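Local coordinates for uncharacterized egV family protein COG1307 (Ruminococcus gnavus, PDB 3JR7) that is of unknown function but probably binds lipids, perhaps fatty acids, at residues G41-I49 with C82-S91; K23-E31 with A139-V150. All blocks are in the same frame, centred on the assembly; numbering follows the deposited sequence.

Overall arrangement
Interactions 1 and 2 lie on the same mixed sheet, where strands 22-27 and 42-51 run side by side in parallel; the centres of the two interactions are about 13 Å apart. In interaction 1 the helix starting at Pro-85 packs against strand 42-51; in interaction 2 the helix starting at Val-141 packs against strand 22-27. Lys-23 ties them together: its NZ forms a salt bridge with Glu-43 OE1 at 2.9 Å and probably a hydrogen bond with Ser-91 O at 2.7 Å. Leu-47 and Cys-82 from interaction 1 and Ala-139 from interaction 2 help line the pocket holding a polyether, probably from the crystallisation liquor; the nearest atoms of the Leu-47 side chain and of the Ala-139 side chain are each about 4 Å from the bound polyether.

Interaction 1: G41-I49 with C82-S91; sequences GFEHVALGI and CPSPERYMES
Val-45 is the apolar centre, pushing both methyls at the segment 82-91. Val-45 CG1, set anti to the backbone N (chi1 172°), sits 4.2 Å from the centroid of the Tyr-88 ring, over the face and only 12° off the normal, a CH-pi contact. Val-45 CG1 also presses on Pro-83 CB at 3.4 Å, tighter than usual for two carbons, while Val-45 CG2 lies 4.0 Å from Ser-91 OG. Farther along, Leu-47 crosses the proline ring, Leu-47 CG 3.7 Å from Pro-83 CD, and its CD2 rests against Cys-82 CA. The Tyr-88 hydroxyl hydrogen-bonds to Ser-111, and Ser-91 OG donates a hydrogen bond to Tyr-88 O, one turn back in its own helix.

At the polar edge, Arg-87 bends at chi2 and chi3 so that Arg-87 NH1 reaches back to Ala-46 O, 3.0 Å away with an N-H...O angle of 162°. The oxygen lies in the guanidinium plane, at its edge. A water also donates to Ala-46 O and accepts a weak bond from Arg-87 NH2. The helix start is held by Ser-84, with Ser-84 OG capping Arg-87 N at 3.1 Å. A leucine in place of Arg-87 would probably leave Ala-46 O without its charged donor and the water without one of its two partners. Chemically, then, a greasy valine-proline-tyrosine centre fastens the helix and the loop leading into it to the strand, and one arginine pins the strand's backbone where regular pairing breaks off.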
ATOM      1  N   GLY A  41      -2.950   2.992 -18.023  1.00 37.19           N
ATOM      2  CA  GLY A  41      -3.084   4.232 -17.274  1.00 34.39           C
ATOM      3  C   GLY A  41      -2.381   4.245 -15.904  1.00 31.32           C
ATOM      4  O   GLY A  41      -2.398   5.280 -15.251  1.00 30.30           O
ATOM      5  N   PHE A  42      -1.783   3.139 -15.459  1.00 28.22           N
ATOM      6  CA  PHE A  42      -1.069   3.108 -14.158  1.00 26.10           C
ATOM      7  C   PHE A  42       0.424   3.034 -14.346  1.00 26.17           C
ATOM      8  O   PHE A  42       0.898   2.253 -15.178  1.00 26.95           O
ATOM      9  CB  PHE A  42      -1.507   1.913 -13.307  1.00 25.44           C
ATOM     10  CG  PHE A  42      -3.009   1.856 -13.058  1.00 25.17           C
ATOM     11  CD1 PHE A  42      -3.588   2.605 -12.046  1.00 24.92           C
ATOM     12  CD2 PHE A  42      -3.840   1.090 -13.886  1.00 24.07           C
ATOM     13  CE1 PHE A  42      -4.991   2.570 -11.846  1.00 23.21           C
ATOM     14  CE2 PHE A  42      -5.213   1.059 -13.704  1.00 25.00           C
ATOM     15  CZ  PHE A  42      -5.798   1.809 -12.666  1.00 23.52           C
ATOM     16  N   GLU A  43       1.170   3.810 -13.566  1.00 24.79           N
ATOM     17  CA  GLU A  43       2.616   3.840 -13.665  1.00 24.51           C
ATOM     18  C   GLU A  43       3.215   3.844 -12.283  1.00 23.38           C
ATOM     19  O   GLU A  43       2.721   4.556 -11.398  1.00 21.98           O
ATOM     20  CB  GLU A  43       3.066   5.107 -14.406  1.00 25.41           C
ATOM     21  CG  GLU A  43       4.535   5.306 -14.411  1.00 28.86           C
ATOM     22  CD  GLU A  43       5.014   6.532 -15.210  1.00 32.57           C
ATOM     23  OE1 GLU A  43       4.361   6.916 -16.175  1.00 34.86           O
ATOM     24  OE2 GLU A  43       6.095   7.068 -14.875  1.00 35.29           O
ATOM     25  N   HIS A  44       4.275   3.074 -12.082  1.00 22.18           N
ATOM     26  CA  HIS A  44       4.960   3.053 -10.792  1.00 22.72           C
ATOM     27  C   HIS A  44       6.101   4.065 -10.824  1.00 22.69           C
ATOM     28  O   HIS A  44       6.730   4.258 -11.851  1.00 23.77           O
ATOM     29  CB  HIS A  44       5.607   1.684 -10.459  1.00 23.53           C
ATOM     30  CG  HIS A  44       4.667   0.650  -9.917  1.00 24.01           C
ATOM     31  ND1 HIS A  44       3.842   0.886  -8.826  1.00 22.75           N
ATOM     32  CD2 HIS A  44       4.502  -0.657 -10.236  1.00 24.67           C
ATOM     33  CE1 HIS A  44       3.177  -0.216  -8.531  1.00 23.73           C
ATOM     34  NE2 HIS A  44       3.542  -1.164  -9.385  1.00 27.57           N
ATOM     35  N   VAL A  45       6.379   4.645  -9.665  1.00 22.37           N
ATOM     36  CA  VAL A  45       7.611   5.348  -9.345  1.00 23.85           C
ATOM     37  C   VAL A  45       8.288   4.560  -8.245  1.00 23.73           C
ATOM     38  O   VAL A  45       7.703   4.343  -7.157  1.00 24.80           O
ATOM     39  CB  VAL A  45       7.342   6.825  -8.945  1.00 24.30           C
ATOM     40  CG1 VAL A  45       8.578   7.502  -8.420  1.00 25.69           C
ATOM     41  CG2 VAL A  45       6.835   7.576 -10.172  1.00 23.75           C
ATOM     42  N   ALA A  46       9.504   4.092  -8.527  1.00 24.06           N
ATOM     43  CA  ALA A  46      10.180   3.099  -7.688  1.00 23.75           C
ATOM     44  C   ALA A  46      10.847   3.698  -6.482  1.00 24.18           C
ATOM     45  O   ALA A  46      11.477   4.779  -6.561  1.00 23.95           O
ATOM     46  CB  ALA A  46      11.222   2.315  -8.532  1.00 24.90           C
ATOM     47  N   LEU A  47      10.687   3.014  -5.351  1.00 22.63           N
ATOM     48  CA  LEU A  47      11.508   3.270  -4.185  1.00 22.77           C
ATOM     49  C   LEU A  47      12.810   2.489  -4.269  1.00 23.57           C
ATOM     50  O   LEU A  47      12.962   1.614  -5.123  1.00 23.53           O
ATOM     51  CB  LEU A  47      10.766   2.865  -2.899  1.00 22.37           C
ATOM     52  CG  LEU A  47       9.755   3.865  -2.370  1.00 20.83           C
ATOM     53  CD1 LEU A  47       8.369   3.713  -3.052  1.00 20.81           C
ATOM     54  CD2 LEU A  47       9.673   3.776  -0.840  1.00 18.06           C
ATOM     55  N   GLY A  48      13.741   2.809  -3.378  1.00 24.81           N
ATOM     56  CA  GLY A  48      15.016   2.060  -3.252  1.00 24.80           C
ATOM     57  C   GLY A  48      15.013   1.097  -2.084  1.00 25.46           C
ATOM     58  O   GLY A  48      14.354   1.341  -1.086  1.00 24.29           O
ATOM     59  N   ILE A  49      15.762  -0.009  -2.204  1.00 26.33           N
ATOM     60  CA  ILE A  49      15.934  -0.950  -1.096  1.00 27.48           C
ATOM     61  C   ILE A  49      17.423  -1.166  -0.942  1.00 27.90           C
ATOM     62  O   ILE A  49      18.101  -1.354  -1.921  1.00 28.18           O
ATOM     63  CB  ILE A  49      15.250  -2.304  -1.351  1.00 27.69           C
ATOM     64  CG1 ILE A  49      13.735  -2.158  -1.397  1.00 27.81           C
ATOM     65  CG2 ILE A  49      15.657  -3.379  -0.266  1.00 26.43           C
ATOM     66  CD1 ILE A  49      13.080  -3.227  -2.280  1.00 27.53           C
ATOM     67  N   CYS A  82      12.595   6.656  -0.200  1.00 25.82           N
ATOM     68  CA  CYS A  82      11.457   7.085  -1.024  1.00 26.01           C
ATOM     69  C   CYS A  82      11.959   7.586  -2.399  1.00 26.01           C
ATOM     70  O   CYS A  82      13.145   7.809  -2.587  1.00 27.12           O
ATOM     71  CB  CYS A  82      10.666   8.152  -0.273  1.00 25.18           C
ATOM     72  SG  CYS A  82      11.618   9.711  -0.049  1.00 29.15           S
ATOM     73  N   PRO A  83      11.074   7.723  -3.390  1.00 25.84           N
ATOM     74  CA  PRO A  83      11.539   8.269  -4.670  1.00 25.88           C
ATOM     75  C   PRO A  83      11.887   9.729  -4.509  1.00 25.85           C
ATOM     76  O   PRO A  83      11.395  10.351  -3.565  1.00 24.76           O
ATOM     77  CB  PRO A  83      10.296   8.162  -5.561  1.00 25.94           C
ATOM     78  CG  PRO A  83       9.406   7.206  -4.869  1.00 25.41           C
ATOM     79  CD  PRO A  83       9.634   7.437  -3.424  1.00 25.55           C
ATOM     80  N   SER A  84      12.722  10.260  -5.399  1.00 25.83           N
ATOM     81  CA  SER A  84      13.131  11.639  -5.332  1.00 25.77           C
ATOM     82  C   SER A  84      12.078  12.546  -5.959  1.00 25.61           C
ATOM     83  O   SER A  84      11.315  12.129  -6.816  1.00 25.19           O
ATOM     84  CB  SER A  84      14.434  11.833  -6.095  1.00 25.98           C
ATOM     85  OG  SER A  84      14.175  11.718  -7.466  1.00 23.92           O
ATOM     86  N   PRO A  85      12.097  13.826  -5.590  1.00 25.78           N
ATOM     87  CA  PRO A  85      11.137  14.748  -6.200  1.00 25.48           C
ATOM     88  C   PRO A  85      11.318  14.815  -7.707  1.00 25.84           C
ATOM     89  O   PRO A  85      10.344  15.006  -8.431  1.00 24.25           O
ATOM     90  CB  PRO A  85      11.468  16.084  -5.549  1.00 24.73           C
ATOM     91  CG  PRO A  85      12.032  15.662  -4.178  1.00 25.31           C
ATOM     92  CD  PRO A  85      12.791  14.419  -4.440  1.00 25.99           C
ATOM     93  N   GLU A  86      12.550  14.622  -8.175  1.00 26.68           N
ATOM     94  CA  GLU A  86      12.839  14.766  -9.584  1.00 27.59           C
ATOM     95  C   GLU A  86      12.231  13.631 -10.366  1.00 26.69           C
ATOM     96  O   GLU A  86      11.734  13.849 -11.460  1.00 25.72           O
ATOM     97  CB  GLU A  86      14.350  14.828  -9.823  1.00 29.17           C
ATOM     98  CG  GLU A  86      14.957  16.144  -9.276  1.00 33.30           C
ATOM     99  CD  GLU A  86      15.087  16.192  -7.724  1.00 37.80           C
ATOM    100  OE1 GLU A  86      15.170  15.111  -7.072  1.00 34.87           O
ATOM    101  OE2 GLU A  86      15.162  17.336  -7.179  1.00 41.75           O
ATOM    102  N   ARG A  87      12.265  12.421  -9.805  1.00 25.95           N
ATOM    103  CA  ARG A  87      11.603  11.315 -10.444  1.00 26.10           C
ATOM    104  C   ARG A  87      10.091  11.533 -10.532  1.00 24.14           C
ATOM    105  O   ARG A  87       9.468  11.147 -11.510  1.00 23.47           O
ATOM    106  CB  ARG A  87      11.841  10.013  -9.707  1.00 27.63           C
ATOM    107  CG  ARG A  87      12.080   8.846 -10.643  1.00 34.92           C
ATOM    108  CD  ARG A  87      13.581   8.448 -10.633  1.00 42.04           C
ATOM    109  NE  ARG A  87      14.041   8.551  -9.244  1.00 47.01           N
ATOM    110  CZ  ARG A  87      13.602   7.787  -8.225  1.00 46.14           C
ATOM    111  NH1 ARG A  87      12.710   6.783  -8.430  1.00 45.39           N
ATOM    112  NH2 ARG A  87      14.078   8.044  -6.996  1.00 42.03           N
ATOM    113  N   TYR A  88       9.489  12.086  -9.487  1.00 23.29           N
ATOM    114  CA  TYR A  88       8.051  12.330  -9.536  1.00 23.10           C
ATOM    115  C   TYR A  88       7.748  13.376 -10.600  1.00 23.33           C
ATOM    116  O   TYR A  88       6.829  13.216 -11.422  1.00 21.87           O
ATOM    117  CB  TYR A  88       7.538  12.761  -8.181  1.00 23.48           C
ATOM    118  CG  TYR A  88       7.167  11.631  -7.246  1.00 22.55           C
ATOM    119  CD1 TYR A  88       6.050  10.828  -7.510  1.00 23.12           C
ATOM    120  CD2 TYR A  88       7.850  11.441  -6.031  1.00 21.66           C
ATOM    121  CE1 TYR A  88       5.686   9.846  -6.668  1.00 21.52           C
ATOM    122  CE2 TYR A  88       7.440  10.465  -5.135  1.00 20.85           C
ATOM    123  CZ  TYR A  88       6.367   9.668  -5.488  1.00 22.06           C
ATOM    124  OH  TYR A  88       5.938   8.700  -4.639  1.00 23.22           O
HETATM  125  N   MSE A  89       8.550  14.448 -10.598  1.00 24.15           N
HETATM  126  CA  MSE A  89       8.367  15.498 -11.615  1.00 25.31           C
HETATM  127  C   MSE A  89       8.380  14.947 -13.025  1.00 25.30           C
HETATM  128  O   MSE A  89       7.515  15.272 -13.840  1.00 24.47           O
HETATM  129  CB  MSE A  89       9.419  16.607 -11.487  1.00 25.70           C
HETATM  130  CG  MSE A  89       9.144  17.770 -12.455  1.00 29.68           C
HETATM  131 SE   MSE A  89      10.674  18.963 -12.644  1.00 38.70          SE
HETATM  132  CE  MSE A  89      11.598  17.916 -14.027  1.00 37.13           C
ATOM    133  N   GLU A  90       9.354  14.116 -13.322  1.00 26.48           N
ATOM    134  CA  GLU A  90       9.463  13.537 -14.653  1.00 27.24           C
ATOM    135  C   GLU A  90       8.244  12.673 -15.002  1.00 26.18           C
ATOM    136  O   GLU A  90       7.799  12.664 -16.149  1.00 25.76           O
ATOM    137  CB  GLU A  90      10.765  12.724 -14.776  1.00 28.91           C
ATOM    138  CG  GLU A  90      12.032  13.605 -14.696  1.00 34.09           C
ATOM    139  CD  GLU A  90      13.345  12.831 -14.420  1.00 41.01           C
ATOM    140  OE1 GLU A  90      13.337  11.576 -14.472  1.00 44.38           O
ATOM    141  OE2 GLU A  90      14.384  13.501 -14.146  1.00 45.28           O
ATOM    142  N   SER A  91       7.681  11.968 -14.023  1.00 25.59           N
ATOM    143  CA  SER A  91       6.479  11.162 -14.269  1.00 24.82           C
ATOM    144  C   SER A  91       5.247  12.026 -14.543  1.00 23.97           C
ATOM    145  O   SER A  91       4.298  11.576 -15.178  1.00 23.43           O
ATOM    146  CB  SER A  91       6.199  10.210 -13.109  1.00 24.75           C
ATOM    147  OG  SER A  91       5.620  10.897 -11.969  1.00 25.15           O
TER
HETATM  148  O   HOH W   1      14.167   5.268  -5.829  1.00 40.49           O

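Interaction 2: K23-E31 with A139-V150; sequences KVIVDSCGE and ASVGETLIALKV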
ATOM      1  N   LYS A  23      -3.349  10.052 -16.036  1.00 22.16           N
ATOM      2  CA  LYS A  23      -2.443   8.995 -15.628  1.00 21.95           C
ATOM      3  C   LYS A  23      -2.500   8.863 -14.094  1.00 20.19           C
ATOM      4  O   LYS A  23      -2.625   9.876 -13.398  1.00 19.72           O
ATOM      5  CB  LYS A  23      -1.036   9.288 -16.131  1.00 22.49           C
ATOM      6  CG  LYS A  23      -0.083   8.148 -15.979  1.00 25.44           C
ATOM      7  CD  LYS A  23       1.231   8.360 -16.772  1.00 30.06           C
ATOM      8  CE  LYS A  23       2.161   9.449 -16.176  1.00 31.20           C
ATOM      9  NZ  LYS A  23       3.593   9.582 -16.859  1.00 29.92           N
ATOM     10  N   VAL A  24      -2.402   7.634 -13.599  1.00 19.06           N
ATOM     11  CA  VAL A  24      -2.304   7.329 -12.157  1.00 19.37           C
ATOM     12  C   VAL A  24      -0.932   6.806 -11.826  1.00 19.88           C
ATOM     13  O   VAL A  24      -0.547   5.692 -12.253  1.00 20.38           O
ATOM     14  CB  VAL A  24      -3.334   6.292 -11.673  1.00 19.71           C
ATOM     15  CG1 VAL A  24      -3.306   6.200 -10.115  1.00 19.95           C
ATOM     16  CG2 VAL A  24      -4.764   6.643 -12.184  1.00 20.72           C
ATOM     17  N   ILE A  25      -0.176   7.623 -11.108  1.00 18.83           N
ATOM     18  CA  ILE A  25       1.166   7.290 -10.677  1.00 20.04           C
ATOM     19  C   ILE A  25       1.076   6.770  -9.232  1.00 19.62           C
ATOM     20  O   ILE A  25       0.478   7.400  -8.387  1.00 20.43           O
ATOM     21  CB  ILE A  25       2.061   8.533 -10.677  1.00 20.09           C
ATOM     22  CG1 ILE A  25       2.118   9.156 -12.104  1.00 23.33           C
ATOM     23  CG2 ILE A  25       3.460   8.196 -10.137  1.00 19.98           C
ATOM     24  CD1 ILE A  25       2.649  10.540 -12.106  1.00 25.85           C
ATOM     25  N   VAL A  26       1.687   5.646  -8.965  1.00 18.72           N
ATOM     26  CA  VAL A  26       1.650   5.003  -7.666  1.00 18.76           C
ATOM     27  C   VAL A  26       3.072   4.685  -7.268  1.00 19.20           C
ATOM     28  O   VAL A  26       3.841   4.170  -8.101  1.00 20.32           O
ATOM     29  CB  VAL A  26       0.826   3.712  -7.746  1.00 18.45           C
ATOM     30  CG1 VAL A  26       0.664   3.081  -6.338  1.00 16.66           C
ATOM     31  CG2 VAL A  26      -0.538   4.006  -8.377  1.00 19.40           C
ATOM     32  N   ASP A  27       3.481   4.987  -6.030  1.00 19.56           N
ATOM     33  CA  ASP A  27       4.810   4.565  -5.631  1.00 19.90           C
ATOM     34  C   ASP A  27       4.846   3.037  -5.552  1.00 20.47           C
ATOM     35  O   ASP A  27       3.805   2.379  -5.541  1.00 19.99           O
ATOM     36  CB  ASP A  27       5.343   5.256  -4.359  1.00 21.11           C
ATOM     37  CG  ASP A  27       4.615   4.848  -3.075  1.00 21.40           C
ATOM     38  OD1 ASP A  27       4.153   3.685  -2.925  1.00 23.86           O
ATOM     39  OD2 ASP A  27       4.597   5.696  -2.163  1.00 21.76           O
ATOM     40  N   SER A  28       6.052   2.467  -5.572  1.00 20.96           N
ATOM     41  CA  SER A  28       6.190   1.032  -5.895  1.00 21.77           C
ATOM     42  C   SER A  28       5.650   0.138  -4.762  1.00 21.63           C
ATOM     43  O   SER A  28       5.411  -1.023  -4.943  1.00 21.76           O
ATOM     44  CB  SER A  28       7.638   0.702  -6.199  1.00 22.15           C
ATOM     45  OG  SER A  28       8.434   0.903  -5.074  1.00 17.95           O
ATOM     46  N   CYS A  29       5.413   0.715  -3.598  1.00 21.67           N
ATOM     47  CA  CYS A  29       4.808  -0.055  -2.505  1.00 21.27           C
ATOM     48  C   CYS A  29       3.436  -0.575  -2.907  1.00 20.62           C
ATOM     49  O   CYS A  29       3.063  -1.712  -2.576  1.00 21.09           O
ATOM     50  CB  CYS A  29       4.748   0.769  -1.216  1.00 21.06           C
ATOM     51  SG  CYS A  29       4.203  -0.225   0.177  1.00 21.12           S
ATOM     52  N   GLY A  30       2.707   0.223  -3.670  1.00 20.14           N
ATOM     53  CA  GLY A  30       1.370  -0.129  -4.067  1.00 21.06           C
ATOM     54  C   GLY A  30       1.376  -1.155  -5.165  1.00 22.23           C
ATOM     55  O   GLY A  30       1.817  -0.830  -6.276  1.00 21.25           O
ATOM     56  N   GLU A  31       0.850  -2.360  -4.892  1.00 22.27           N
ATOM     57  CA  GLU A  31       0.907  -3.446  -5.877  1.00 23.64           C
ATOM     58  C   GLU A  31      -0.018  -3.179  -7.054  1.00 23.94           C
ATOM     59  O   GLU A  31      -1.026  -2.565  -6.869  1.00 23.70           O
ATOM     60  CB  GLU A  31       0.510  -4.804  -5.238  1.00 23.78           C
ATOM     61  CG  GLU A  31       1.450  -5.384  -4.210  1.00 23.68           C
ATOM     62  CD  GLU A  31       1.444  -4.672  -2.874  1.00 23.76           C
ATOM     63  OE1 GLU A  31       0.455  -3.943  -2.557  1.00 23.55           O
ATOM     64  OE2 GLU A  31       2.431  -4.869  -2.132  1.00 24.60           O
ATOM     65  N   ALA A 139      -0.595   1.698   2.933  1.00 19.43           N
ATOM     66  CA  ALA A 139       0.550   1.092   2.277  1.00 18.37           C
ATOM     67  C   ALA A 139      -0.009  -0.021   1.414  1.00 18.22           C
ATOM     68  O   ALA A 139      -1.172  -0.424   1.561  1.00 18.28           O
ATOM     69  CB  ALA A 139       1.517   0.495   3.311  1.00 17.69           C
ATOM     70  N   SER A 140       0.820  -0.534   0.521  1.00 19.04           N
ATOM     71  CA  SER A 140       0.570  -1.801  -0.166  1.00 19.09           C
ATOM     72  C   SER A 140      -0.762  -1.693  -0.895  1.00 19.05           C
ATOM     73  O   SER A 140      -0.993  -0.707  -1.607  1.00 20.00           O
ATOM     74  CB  SER A 140       0.635  -2.968   0.848  1.00 19.83           C
ATOM     75  OG  SER A 140       0.269  -4.244   0.277  1.00 20.59           O
ATOM     76  N   VAL A 141      -1.653  -2.636  -0.672  1.00 18.53           N
ATOM     77  CA  VAL A 141      -2.934  -2.700  -1.362  1.00 19.21           C
ATOM     78  C   VAL A 141      -3.912  -1.572  -0.990  1.00 19.77           C
ATOM     79  O   VAL A 141      -4.889  -1.315  -1.719  1.00 19.94           O
ATOM     80  CB  VAL A 141      -3.651  -4.100  -1.260  1.00 19.46           C
ATOM     81  CG1 VAL A 141      -2.972  -5.129  -2.196  1.00 18.46           C
ATOM     82  CG2 VAL A 141      -3.749  -4.574   0.182  1.00 19.73           C
ATOM     83  N   GLY A 142      -3.646  -0.871   0.105  1.00 19.74           N
ATOM     84  CA  GLY A 142      -4.366   0.403   0.365  1.00 20.66           C
ATOM     85  C   GLY A 142      -4.151   1.369  -0.819  1.00 19.91           C
ATOM     86  O   GLY A 142      -5.085   1.987  -1.313  1.00 19.00           O
ATOM     87  N   GLU A 143      -2.907   1.462  -1.298  1.00 20.61           N
ATOM     88  CA  GLU A 143      -2.592   2.328  -2.463  1.00 18.74           C
ATOM     89  C   GLU A 143      -3.258   1.797  -3.733  1.00 19.11           C
ATOM     90  O   GLU A 143      -3.801   2.558  -4.559  1.00 19.06           O
ATOM     91  CB  GLU A 143      -1.089   2.406  -2.651  1.00 18.50           C
ATOM     92  CG  GLU A 143      -0.354   3.070  -1.471  1.00 20.59           C
ATOM     93  CD  GLU A 143       1.156   3.024  -1.617  1.00 20.44           C
ATOM     94  OE1 GLU A 143       1.672   3.500  -2.639  1.00 21.56           O
ATOM     95  OE2 GLU A 143       1.821   2.497  -0.703  1.00 20.72           O
ATOM     96  N   THR A 144      -3.208   0.474  -3.893  1.00 19.50           N
ATOM     97  CA  THR A 144      -3.777  -0.204  -5.032  1.00 19.80           C
ATOM     98  C   THR A 144      -5.247   0.151  -5.135  1.00 19.86           C
ATOM     99  O   THR A 144      -5.742   0.564  -6.205  1.00 19.77           O
ATOM    100  CB  THR A 144      -3.663  -1.738  -4.876  1.00 19.62           C
ATOM    101  OG1 THR A 144      -2.308  -2.102  -4.562  1.00 19.17           O
ATOM    102  CG2 THR A 144      -4.129  -2.428  -6.116  1.00 20.90           C
ATOM    103  N   LEU A 145      -5.937   0.023  -4.015  1.00 19.19           N
ATOM    104  CA  LEU A 145      -7.381   0.273  -4.006  1.00 19.76           C
ATOM    105  C   LEU A 145      -7.722   1.742  -4.320  1.00 20.13           C
ATOM    106  O   LEU A 145      -8.678   2.018  -5.034  1.00 21.03           O
ATOM    107  CB  LEU A 145      -8.011  -0.149  -2.679  1.00 19.36           C
ATOM    108  CG  LEU A 145      -8.276  -1.636  -2.504  1.00 20.01           C
ATOM    109  CD1 LEU A 145      -8.677  -1.928  -1.052  1.00 20.53           C
ATOM    110  CD2 LEU A 145      -9.308  -2.141  -3.489  1.00 19.28           C
ATOM    111  N   ILE A 146      -6.910   2.657  -3.826  1.00 20.84           N
ATOM    112  CA  ILE A 146      -7.051   4.092  -4.147  1.00 20.44           C
ATOM    113  C   ILE A 146      -6.868   4.349  -5.673  1.00 19.76           C
ATOM    114  O   ILE A 146      -7.700   5.008  -6.277  1.00 18.99           O
ATOM    115  CB  ILE A 146      -6.069   4.949  -3.307  1.00 20.20           C
ATOM    116  CG1 ILE A 146      -6.437   4.857  -1.801  1.00 20.38           C
ATOM    117  CG2 ILE A 146      -6.086   6.423  -3.736  1.00 20.19           C
ATOM    118  CD1 ILE A 146      -5.320   5.324  -0.883  1.00 15.74           C
ATOM    119  N   ALA A 147      -5.836   3.749  -6.275  1.00 19.18           N
ATOM    120  CA  ALA A 147      -5.601   3.815  -7.711  1.00 19.46           C
ATOM    121  C   ALA A 147      -6.825   3.312  -8.495  1.00 19.58           C
ATOM    122  O   ALA A 147      -7.240   3.964  -9.485  1.00 19.55           O
ATOM    123  CB  ALA A 147      -4.350   3.008  -8.129  1.00 18.27           C
ATOM    124  N   LEU A 148      -7.390   2.174  -8.064  1.00 20.31           N
ATOM    125  CA  LEU A 148      -8.629   1.624  -8.669  1.00 20.28           C
ATOM    126  C   LEU A 148      -9.812   2.591  -8.568  1.00 20.64           C
ATOM    127  O   LEU A 148     -10.618   2.757  -9.503  1.00 20.55           O
ATOM    128  CB  LEU A 148      -8.994   0.252  -8.060  1.00 20.06           C
ATOM    129  CG  LEU A 148      -8.096  -0.920  -8.465  1.00 20.95           C
ATOM    130  CD1 LEU A 148      -8.341  -2.183  -7.712  1.00 21.04           C
ATOM    131  CD2 LEU A 148      -8.220  -1.190 -10.031  1.00 19.57           C
ATOM    132  N   LYS A 149      -9.914   3.252  -7.429  1.00 20.57           N
ATOM    133  CA  LYS A 149     -10.972   4.225  -7.237  1.00 20.48           C
ATOM    134  C   LYS A 149     -10.824   5.442  -8.170  1.00 20.05           C
ATOM    135  O   LYS A 149     -11.810   5.930  -8.702  1.00 19.11           O
ATOM    136  CB  LYS A 149     -11.004   4.669  -5.752  1.00 20.94           C
ATOM    137  CG  LYS A 149     -12.166   5.590  -5.346  1.00 22.02           C
ATOM    138  CD  LYS A 149     -13.564   4.990  -5.682  1.00 23.89           C
ATOM    139  CE  LYS A 149     -14.015   3.956  -4.714  1.00 26.43           C
ATOM    140  NZ  LYS A 149     -15.462   3.487  -4.921  1.00 28.08           N
ATOM    141  N   VAL A 150      -9.596   5.929  -8.355  1.00 20.01           N
ATOM    142  CA  VAL A 150      -9.346   6.998  -9.322  1.00 20.77           C
ATOM    143  C   VAL A 150      -9.895   6.582 -10.685  1.00 21.23           C
ATOM    144  O   VAL A 150     -10.656   7.318 -11.318  1.00 22.27           O
ATOM    145  CB  VAL A 150      -7.827   7.367  -9.436  1.00 20.20           C
ATOM    146  CG1 VAL A 150      -7.623   8.343 -10.643  1.00 19.24           C
ATOM    147  CG2 VAL A 150      -7.301   7.907  -8.112  1.00 20.24           C
TER
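Glu-31 and Ser-140 make the polar clasp where strand 22-27 runs out into a turn and the facing helix begins. Ser-140 stands at the N-cap position, but its side chain makes no capping bond; instead Ser-140 OG donates to Glu-31 OE1 at 2.9 Å, meeting the carboxylate on its syn side but 31° out of its plane. The other oxygen, Glu-31 OE2, is taken by Ser-282 N and Ser-285 OG, so both ends of this buried acid are satisfied. Its main chain is held too: Thr-144 OG1 donates to Glu-31 O at 2.7 Å, in the carbonyl plane and on a lone pair. Ser-140 N gives a weak bond to Cys-29 SG.

Asp-27 and Glu-143 form a second buried pair, their carboxylates nearly perpendicular (86°). OD1 of Asp-27 comes within 2.5 Å of Glu-143 OE1, close enough that one acid probably keeps a proton. Asp-27 OD1 also receives a weak bond from Cys-29 N, while OD2 is bound by Ser-111 OG and Leu-104 N. Between the two pairs the chain makes a type I turn, Asp-27 to Gly-30. Gly-30 CA packs 3.8 Å from Glu-143 CB, with no side chain between them.

Behind the polar end the contact turns apolar. Ala-147 CB touches Val-24 CG1 and Val-26 CG2, each at 3.9 Å, and Val-24 meets Val-150 tip to tip. Strand and helix run antiparallel at 177°, their axes 9.3 Å apart: helix-on-sheet packing of an alpha/beta fold, with the polar turn at the strand's C-terminal end, beside the pocket that Ala-139 helps to line.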